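Local coordinates for periplasmic oligopeptide-binding protein (Burkholderia pseudomallei, PDB 3ZS6) that binds short peptides in the periplasm and probably delivers them to an ABC transporter for uptake into the cell, at residues D404-D409 / S424-V429; T415-I420 / A454-A459. All coordinates share one frame; numbering follows the deposited sequence.

How the contacts relate
Contact 1 lines the peptide pocket and contact 2 lies farther from the chain centre, their centres about 13 Å apart. The centre of contact 1 lies about 7 Å from the centre of the chain, that of contact 2 about 16 Å. Their segments interleave along the chain: strand 401-407 leads into helix 414-417, the loop holding 424-429 follows, and helix 449-464 comes last. Three hydrogen bonds join the contacts directly. S424 OG is 2.6 Å from D418 O, which ties the start of the 424-429 loop to segment 415-420. T415 OG1 lies 3.2 Å from W406 NE1 and 3.1 Å from the backbone N of D409, whose OD1 bonds to the backbone of the bound peptide.

Contact 1: residues D404-D409 / S424-V429; sequences DGWFAD and SSQNTV
Q426 reaches from the 424-429 loop to the six-membered ring of W406. Its CB lies 4.1 Å from W406 CH2. CG, set beside the backbone N (chi1 -74°), comes within 3.9 Å of the same CH2. The chain then bends at chi2 and passes from CH2 to CZ3, ending with Q426 OE1 3.6 Å from W406 CZ3, at the ring edge and near its plane. With OE1 there and the amide and indole planes 25° apart, the amide lies beside the ring and not stacked on it. The other end of the amide is well held: Q426 NE2 donates to K100 O and E24 OE1, which should fix its rotation. W406 sends its ring toward the loop because CG is anti to the backbone N (chi1 -176°), while NE1 bonds to T415 OG1. The second meeting is made by water. D404 OD2 and T428 OG1 stand 4.0 Å apart, too far for a direct bond, and two waters bridge them. The tighter one donates to D404 OD2 at 2.6 Å and pairs with T428 OG1; the looser one donates to D404 OD2 at 3.1 Å and also pairs with T428 OG1. The other carboxylate oxygen, D404 OD1, accepts from G405 N at 2.6 Å through its anti lone pair. S424 OG accepts from Q426 N, an ST turn inside a type I turn from S424 to N427. G405 and F407 make backbone hydrogen bonds to the bound peptide, and D404 and Q426 pack on apolar peptide side chains: a wall of the peptide-binding cleft of an OppA-type solute-binding protein.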
loop_
_atom_site.group_PDB
_atom_site.type_symbol
_atom_site.label_atom_id
_atom_site.label_comp_id
_atom_site.label_asym_id
_atom_site.label_seq_id
_atom_site.Cartn_x
_atom_site.Cartn_y
_atom_site.Cartn_z
ATOM N N ASP A 404 -9.405 2.195 6.692
ATOM C CA ASP A 404 -8.481 1.442 5.844
ATOM C C ASP A 404 -8.082 2.309 4.649
ATOM O O ASP A 404 -8.515 3.454 4.538
ATOM C CB ASP A 404 -9.113 0.132 5.369
ATOM C CG ASP A 404 -8.080 -0.986 5.152
ATOM O OD1 ASP A 404 -6.952 -0.699 4.698
ATOM O OD2 ASP A 404 -8.403 -2.156 5.434
ATOM N N GLY A 405 -7.264 1.757 3.760
ATOM C CA GLY A 405 -6.751 2.500 2.622
ATOM C C GLY A 405 -5.679 1.685 1.922
ATOM O O GLY A 405 -4.885 1.006 2.574
ATOM N N TRP A 406 -5.650 1.754 0.595
ATOM C CA TRP A 406 -4.707 0.954 -0.185
ATOM C C TRP A 406 -3.991 1.831 -1.205
ATOM O O TRP A 406 -4.633 2.582 -1.942
ATOM C CB TRP A 406 -5.467 -0.170 -0.896
ATOM C CG TRP A 406 -4.621 -1.147 -1.665
ATOM C CD1 TRP A 406 -4.431 -1.182 -3.018
ATOM C CD2 TRP A 406 -3.882 -2.247 -1.128
ATOM N NE1 TRP A 406 -3.612 -2.233 -3.359
ATOM C CE2 TRP A 406 -3.265 -2.909 -2.217
ATOM C CE3 TRP A 406 -3.674 -2.740 0.166
ATOM C CZ2 TRP A 406 -2.450 -4.029 -2.049
ATOM C CZ3 TRP A 406 -2.868 -3.862 0.332
ATOM C CH2 TRP A 406 -2.267 -4.494 -0.771
ATOM N N PHE A 407 -2.663 1.744 -1.217
ATOM C CA PHE A 407 -1.815 2.370 -2.235
ATOM C C PHE A 407 -1.471 1.327 -3.282
ATOM O O PHE A 407 -1.066 0.208 -2.939
ATOM C CB PHE A 407 -0.501 2.870 -1.612
ATOM C CG PHE A 407 -0.533 4.312 -1.203
ATOM C CD1 PHE A 407 -1.131 4.698 -0.013
ATOM C CD2 PHE A 407 0.039 5.287 -2.010
ATOM C CE1 PHE A 407 -1.165 6.029 0.364
ATOM C CE2 PHE A 407 0.014 6.627 -1.638
ATOM C CZ PHE A 407 -0.589 6.995 -0.451
ATOM N N ALA A 408 -1.623 1.674 -4.554
ATOM C CA ALA A 408 -1.270 0.747 -5.624
ATOM C C ALA A 408 0.185 0.292 -5.472
ATOM O O ALA A 408 1.056 1.111 -5.172
ATOM C CB ALA A 408 -1.470 1.417 -6.974
ATOM N N ASP A 409 0.447 -0.997 -5.689
ATOM C CA ASP A 409 1.815 -1.531 -5.651
ATOM C C ASP A 409 2.463 -1.417 -7.030
ATOM O O ASP A 409 3.679 -1.578 -7.179
ATOM C CB ASP A 409 1.829 -3.005 -5.215
ATOM C CG ASP A 409 1.512 -3.190 -3.734
ATOM O OD1 ASP A 409 1.756 -2.258 -2.942
ATOM O OD2 ASP A 409 1.015 -4.273 -3.364
ATOM N N SER A 424 -7.286 -13.999 -1.006
ATOM C CA SER A 424 -6.103 -13.135 -1.045
ATOM C C SER A 424 -5.625 -12.791 0.365
ATOM O O SER A 424 -6.440 -12.570 1.263
ATOM C CB SER A 424 -6.399 -11.843 -1.804
ATOM O OG SER A 424 -5.453 -10.852 -1.471
ATOM N N SER A 425 -4.309 -12.727 0.556
ATOM C CA SER A 425 -3.747 -12.424 1.869
ATOM C C SER A 425 -4.079 -11.001 2.332
ATOM O O SER A 425 -3.977 -10.689 3.512
ATOM C CB SER A 425 -2.224 -12.655 1.882
ATOM O OG SER A 425 -1.514 -11.582 1.267
ATOM N N GLN A 426 -4.459 -10.130 1.405
ATOM C CA GLN A 426 -4.804 -8.759 1.778
ATOM C C GLN A 426 -6.306 -8.471 1.603
ATOM O O GLN A 426 -6.746 -7.319 1.664
ATOM C CB GLN A 426 -3.937 -7.746 1.011
ATOM C CG GLN A 426 -2.486 -7.672 1.504
ATOM C CD GLN A 426 -2.374 -7.039 2.883
ATOM O OE1 GLN A 426 -3.047 -6.051 3.182
ATOM N NE2 GLN A 426 -1.523 -7.607 3.729
ATOM N N ASN A 427 -7.079 -9.526 1.370
ATOM C CA ASN A 427 -8.539 -9.449 1.442
ATOM C C ASN A 427 -8.942 -9.617 2.907
ATOM O O ASN A 427 -9.208 -10.723 3.381
ATOM C CB ASN A 427 -9.167 -10.534 0.560
ATOM C CG ASN A 427 -10.696 -10.473 0.533
ATOM O OD1 ASN A 427 -11.334 -9.954 1.450
ATOM N ND2 ASN A 427 -11.283 -11.020 -0.521
ATOM N N THR A 428 -8.927 -8.514 3.643
ATOM C CA THR A 428 -9.187 -8.577 5.073
ATOM C C THR A 428 -10.683 -8.493 5.403
ATOM O O THR A 428 -11.108 -9.012 6.434
ATOM C CB THR A 428 -8.378 -7.506 5.862
ATOM O OG1 THR A 428 -8.737 -6.192 5.419
ATOM C CG2 THR A 428 -6.867 -7.714 5.676
ATOM N N VAL A 429 -11.484 -7.874 4.531
ATOM C CA VAL A 429 -12.935 -7.805 4.780
ATOM C C VAL A 429 -13.603 -9.183 4.687
ATOM O O VAL A 429 -14.689 -9.400 5.240
ATOM C CB VAL A 429 -13.666 -6.818 3.850
ATOM C CG1 VAL A 429 -13.048 -5.421 3.971
ATOM C CG2 VAL A 429 -13.655 -7.321 2.394
HETATM O O HOH W 1 -6.896 -4.215 5.434
HETATM O O HOH W 2 -9.719 -4.126 3.425
#

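Contact 2: residues T415-I420 / A454-A459; sequences TFFDLI and ALLTQA
The carbonyl oxygen of L456 faces the edge of the F417 ring: L456 O lies 3.4 Å from F417 CZ, in the ring plane, the closest approach between 415-420 and 454-459. The C-H at CZ thus points at a backbone oxygen, probably a weakly favourable electrostatic contact. F417 gets there with CG anti to its carbonyl carbon (chi1 -81°). The far end of the ring meets two residues three apart in sequence. L456 CD2 touches F417 CE2 at 4.0 Å, the leucine crossing the ring at a slant. A459 CB packs 3.9 Å from F417 CZ. The ring thereby joins the short helix 414-417, which follows strand 401-407 of the large mixed sheet, to helix 449-464, which precedes strand 470-480 of that same sheet, within a lobe of the solute-binding protein fold. V440 of helix 434-443, M307 and H460 also pack on F417. L456 touches A443 of helix 434-443, and I420 rests on A463 one turn further along helix 449-464. T457 OG1 bonds to A453 O within the helix and to Q315 N, the latter linking helix 449-464 to the loop at V314 and Q315.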
loop_
_atom_site.group_PDB
_atom_site.type_symbol
_atom_site.label_atom_id
_atom_site.label_comp_id
_atom_site.label_asym_id
_atom_site.label_seq_id
_atom_site.Cartn_x
_atom_site.Cartn_y
_atom_site.Cartn_z
ATOM N N THR A 415 -3.771 -4.599 -8.757
ATOM C CA THR A 415 -3.338 -4.342 -7.383
ATOM C C THR A 415 -4.536 -4.119 -6.453
ATOM O O THR A 415 -4.493 -4.473 -5.272
ATOM C CB THR A 415 -2.346 -3.166 -7.281
ATOM O OG1 THR A 415 -1.924 -3.011 -5.920
ATOM C CG2 THR A 415 -2.972 -1.863 -7.770
ATOM N N PHE A 416 -5.612 -3.552 -6.988
ATOM C CA PHE A 416 -6.795 -3.289 -6.173
ATOM C C PHE A 416 -7.649 -4.551 -6.018
ATOM O O PHE A 416 -8.327 -4.744 -4.998
ATOM C CB PHE A 416 -7.591 -2.109 -6.740
ATOM C CG PHE A 416 -6.901 -0.782 -6.563
ATOM C CD1 PHE A 416 -6.911 -0.138 -5.330
ATOM C CD2 PHE A 416 -6.207 -0.198 -7.612
ATOM C CE1 PHE A 416 -6.268 1.079 -5.154
ATOM C CE2 PHE A 416 -5.551 1.017 -7.441
ATOM C CZ PHE A 416 -5.579 1.653 -6.211
ATOM N N PHE A 417 -7.600 -5.427 -7.019
ATOM C CA PHE A 417 -8.267 -6.719 -6.897
ATOM C C PHE A 417 -7.695 -7.573 -5.752
ATOM O O PHE A 417 -8.370 -8.472 -5.260
ATOM C CB PHE A 417 -8.266 -7.489 -8.231
ATOM C CG PHE A 417 -9.362 -7.052 -9.195
ATOM C CD1 PHE A 417 -10.694 -7.355 -8.940
ATOM C CD2 PHE A 417 -9.051 -6.363 -10.367
ATOM C CE1 PHE A 417 -11.705 -6.958 -9.826
ATOM C CE2 PHE A 417 -10.045 -5.968 -11.259
ATOM C CZ PHE A 417 -11.381 -6.260 -10.984
ATOM N N ASP A 418 -6.466 -7.289 -5.322
ATOM C CA ASP A 418 -5.896 -7.980 -4.161
ATOM C C ASP A 418 -6.732 -7.766 -2.896
ATOM O O ASP A 418 -6.590 -8.500 -1.916
ATOM C CB ASP A 418 -4.447 -7.545 -3.903
ATOM C CG ASP A 418 -3.453 -8.215 -4.841
ATOM O OD1 ASP A 418 -3.754 -9.323 -5.333
ATOM O OD2 ASP A 418 -2.366 -7.643 -5.075
ATOM N N LEU A 419 -7.599 -6.760 -2.912
ATOM C CA LEU A 419 -8.453 -6.472 -1.751
ATOM C C LEU A 419 -9.734 -7.299 -1.702
ATOM O O LEU A 419 -10.374 -7.396 -0.650
ATOM C CB LEU A 419 -8.850 -4.996 -1.736
ATOM C CG LEU A 419 -7.712 -3.985 -1.661
ATOM C CD1 LEU A 419 -8.268 -2.567 -1.760
ATOM C CD2 LEU A 419 -6.897 -4.187 -0.375
ATOM N N ILE A 420 -10.121 -7.886 -2.831
ATOM C CA ILE A 420 -11.432 -8.521 -2.924
ATOM C C ILE A 420 -11.439 -9.932 -3.522
ATOM O O ILE A 420 -12.474 -10.596 -3.504
ATOM C CB ILE A 420 -12.423 -7.642 -3.719
ATOM C CG1 ILE A 420 -11.786 -7.177 -5.032
ATOM C CG2 ILE A 420 -12.860 -6.438 -2.885
ATOM C CD1 ILE A 420 -12.784 -6.575 -6.021
ATOM N N ALA A 454 -12.099 -4.292 -20.438
ATOM C CA ALA A 454 -13.544 -4.428 -20.408
ATOM C C ALA A 454 -13.957 -5.433 -19.343
ATOM O O ALA A 454 -14.851 -5.170 -18.539
ATOM C CB ALA A 454 -14.059 -4.862 -21.773
ATOM N N LEU A 455 -13.295 -6.585 -19.344
ATOM C CA LEU A 455 -13.601 -7.638 -18.382
ATOM C C LEU A 455 -13.245 -7.231 -16.943
ATOM O O LEU A 455 -13.975 -7.555 -16.008
ATOM C CB LEU A 455 -12.897 -8.944 -18.771
ATOM C CG LEU A 455 -13.433 -9.625 -20.035
ATOM C CD1 LEU A 455 -12.788 -10.993 -20.245
ATOM C CD2 LEU A 455 -14.944 -9.757 -19.967
ATOM N N LEU A 456 -12.134 -6.519 -16.764
ATOM C CA LEU A 456 -11.757 -6.082 -15.422
ATOM C C LEU A 456 -12.737 -5.037 -14.893
ATOM O O LEU A 456 -13.041 -5.002 -13.701
ATOM C CB LEU A 456 -10.322 -5.545 -15.385
ATOM C CG LEU A 456 -9.205 -6.558 -15.639
ATOM C CD1 LEU A 456 -7.840 -5.895 -15.443
ATOM C CD2 LEU A 456 -9.350 -7.779 -14.735
ATOM N N THR A 457 -13.226 -4.188 -15.791
ATOM C CA THR A 457 -14.205 -3.176 -15.432
ATOM C C THR A 457 -15.500 -3.861 -15.006
ATOM O O THR A 457 -16.100 -3.508 -13.984
ATOM C CB THR A 457 -14.489 -2.221 -16.610
ATOM O OG1 THR A 457 -13.283 -1.543 -16.978
ATOM C CG2 THR A 457 -15.540 -1.195 -16.229
ATOM N N GLN A 458 -15.916 -4.855 -15.787
ATOM C CA GLN A 458 -17.116 -5.617 -15.467
ATOM C C GLN A 458 -16.986 -6.288 -14.103
ATOM O O GLN A 458 -17.893 -6.208 -13.281
ATOM C CB GLN A 458 -17.416 -6.655 -16.550
ATOM C CG GLN A 458 -18.645 -7.496 -16.249
ATOM C CD GLN A 458 -18.887 -8.574 -17.286
ATOM O OE1 GLN A 458 -18.130 -8.713 -18.251
ATOM N NE2 GLN A 458 -19.948 -9.352 -17.087
ATOM N N ALA A 459 -15.844 -6.928 -13.860
ATOM C CA ALA A 459 -15.578 -7.568 -12.572
ATOM C C ALA A 459 -15.545 -6.576 -11.398
ATOM O O ALA A 459 -16.078 -6.868 -10.323
ATOM C CB ALA A 459 -14.279 -8.361 -12.630
#